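Local coordinates for protein toll (PDB 4LXR) that serves as the cell-surface receptor for cleaved Spätzle, switching on Toll signalling in antifungal defence and in dorsal-ventral patterning of the fly embryo, at residues 405-410 and 443-448. Residues are numbered along the deposited sequence; the frame is centred on the assembly and turned at random.
Sequences RAFVST and GYMHGL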
loop_
_atom_site.group_PDB
_atom_site.type_symbol
_atom_site.label_atom_id
_atom_site.label_comp_id
_atom_site.label_asym_id
_atom_site.label_seq_id
_atom_site.Cartn_x
_atom_site.Cartn_y
_atom_site.Cartn_z
ATOM N N ARG A 405 13.212 21.283 20.410
ATOM C CA ARG A 405 11.954 22.017 20.525
ATOM C C ARG A 405 11.131 22.049 19.238
ATOM O O ARG A 405 10.144 22.792 19.149
ATOM C CB ARG A 405 12.200 23.437 21.055
ATOM C CG ARG A 405 12.861 23.451 22.432
ATOM C CD ARG A 405 12.872 24.827 23.079
ATOM N NE ARG A 405 11.533 25.328 23.389
ATOM C CZ ARG A 405 10.769 24.892 24.391
ATOM N NH1 ARG A 405 11.195 23.919 25.186
ATOM N NH2 ARG A 405 9.567 25.421 24.590
ATOM N N ALA A 406 11.510 21.226 18.258
ATOM C CA ALA A 406 10.816 21.201 16.963
ATOM C C ALA A 406 9.310 20.962 17.064
ATOM O O ALA A 406 8.527 21.567 16.320
ATOM C CB ALA A 406 11.437 20.168 16.043
ATOM N N PHE A 407 8.911 20.090 17.985
ATOM C CA PHE A 407 7.522 19.656 18.060
ATOM C C PHE A 407 6.815 20.009 19.368
ATOM O O PHE A 407 5.817 19.392 19.733
ATOM C CB PHE A 407 7.422 18.162 17.750
ATOM C CG PHE A 407 7.832 17.820 16.351
ATOM C CD1 PHE A 407 6.956 18.037 15.281
ATOM C CD2 PHE A 407 9.100 17.310 16.091
ATOM C CE1 PHE A 407 7.351 17.738 13.969
ATOM C CE2 PHE A 407 9.494 16.998 14.793
ATOM C CZ PHE A 407 8.629 17.218 13.731
ATOM N N VAL A 408 7.310 21.027 20.051
ATOM C CA VAL A 408 6.675 21.451 21.282
ATOM C C VAL A 408 5.305 22.086 21.018
ATOM O O VAL A 408 4.398 21.928 21.822
ATOM C CB VAL A 408 7.589 22.389 22.129
ATOM C CG1 VAL A 408 8.065 23.578 21.313
ATOM C CG2 VAL A 408 6.858 22.870 23.366
ATOM N N SER A 409 5.136 22.749 19.872
ATOM C CA SER A 409 3.927 23.542 19.635
ATOM C C SER A 409 2.933 22.942 18.641
ATOM O O SER A 409 1.923 23.568 18.308
ATOM C CB SER A 409 4.300 24.963 19.210
ATOM O OG SER A 409 5.088 25.588 20.213
ATOM N N THR A 410 3.216 21.735 18.171
ATOM C CA THR A 410 2.349 21.070 17.207
ATOM C C THR A 410 1.400 20.080 17.898
ATOM O O THR A 410 1.401 18.879 17.605
ATOM C CB THR A 410 3.174 20.341 16.155
ATOM O OG1 THR A 410 4.186 19.583 16.818
ATOM C CG2 THR A 410 3.843 21.341 15.217
ATOM N N GLY A 443 8.148 13.655 21.959
ATOM C CA GLY A 443 7.542 13.404 23.254
ATOM C C GLY A 443 6.446 14.354 23.673
ATOM O O GLY A 443 5.652 14.024 24.555
ATOM N N TYR A 444 6.395 15.528 23.049
ATOM C CA TYR A 444 5.387 16.523 23.394
ATOM C C TYR A 444 4.035 16.124 22.841
ATOM O O TYR A 444 2.995 16.594 23.300
ATOM C CB TYR A 444 5.788 17.914 22.874
ATOM C CG TYR A 444 7.000 18.480 23.580
ATOM C CD1 TYR A 444 6.891 19.032 24.850
ATOM C CD2 TYR A 444 8.257 18.443 22.988
ATOM C CE1 TYR A 444 8.002 19.542 25.518
ATOM C CE2 TYR A 444 9.380 18.953 23.650
ATOM C CZ TYR A 444 9.237 19.503 24.911
ATOM O OH TYR A 444 10.329 20.015 25.575
ATOM N N MET A 445 4.049 15.241 21.855
ATOM C CA MET A 445 2.836 14.946 21.113
ATOM C C MET A 445 2.154 13.697 21.653
ATOM O O MET A 445 2.133 12.646 21.004
ATOM C CB MET A 445 3.137 14.857 19.614
ATOM C CG MET A 445 3.700 16.163 19.085
ATOM S SD MET A 445 4.016 16.199 17.316
ATOM C CE MET A 445 5.487 15.182 17.213
ATOM N N HIS A 446 1.599 13.843 22.857
ATOM C CA HIS A 446 0.880 12.769 23.538
ATOM C C HIS A 446 -0.297 12.274 22.707
ATOM O O HIS A 446 -0.676 11.109 22.800
ATOM C CB HIS A 446 0.428 13.207 24.946
ATOM C CG HIS A 446 -0.358 14.487 24.961
ATOM N ND1 HIS A 446 0.131 15.659 25.503
ATOM C CD2 HIS A 446 -1.596 14.781 24.490
ATOM C CE1 HIS A 446 -0.772 16.615 25.370
ATOM N NE2 HIS A 446 -1.827 16.111 24.753
ATOM N N GLY A 447 -0.857 13.146 21.867
ATOM C CA GLY A 447 -1.990 12.764 21.046
ATOM C C GLY A 447 -1.652 12.076 19.730
ATOM O O GLY A 447 -2.560 11.713 18.975
ATOM N N LEU A 448 -0.360 11.885 19.451
ATOM C CA LEU A 448 0.084 11.326 18.162
ATOM C C LEU A 448 -0.503 9.944 17.837
ATOM O O LEU A 448 -0.577 9.070 18.701
ATOM C CB LEU A 448 1.616 11.278 18.084
ATOM C CG LEU A 448 2.248 11.179 16.684
ATOM C CD1 LEU A 448 1.994 12.449 15.866
ATOM C CD2 LEU A 448 3.740 10.901 16.769
#
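Y444 lays one face of its phenol ring over V408, a CH-pi contact in which V408 CB stands 4.0 Å from the ring centroid and only 8° off the normal. The two side chains run side by side in the same direction; V408 CG2, anti to the backbone N, reaches the CD1–CE1 side of the ring, while V408 CA lies 3.8 Å from Y444 CG. At the far end of the phenol, R405 brings NH1 to 4.0 Å from Y444 OH, a loose approach with guanidinium and ring planes 73° apart. Both segments belong to the leucine-rich-repeat solenoid of the Toll ectodomain: 405-410, with a type I beta turn from R405 to V408, leads to strand 415-417; the loop segment 443-448, with another such turn from M445 to L448, leads to the next parallel strand, 450-452. Deeper inside, M445 makes a Met-aromatic contact with F407, M445 SD lying 5.0 Å from the F407 ring centroid and obliquely placed. The M445 chain turns at chi3 (-74°), bringing M445 CE to 3.6 Å from F407 CB. I378 of strand 377-378 packs on F407, and L413, just before strand 415-417, meets M445. Polar atoms border this buried cluster: T410 OG1 sits 3.4 Å from M445 SD, lies in plane at the F407 ring edge and gives a weak hydrogen bond to F407 O, 3.3 Å away.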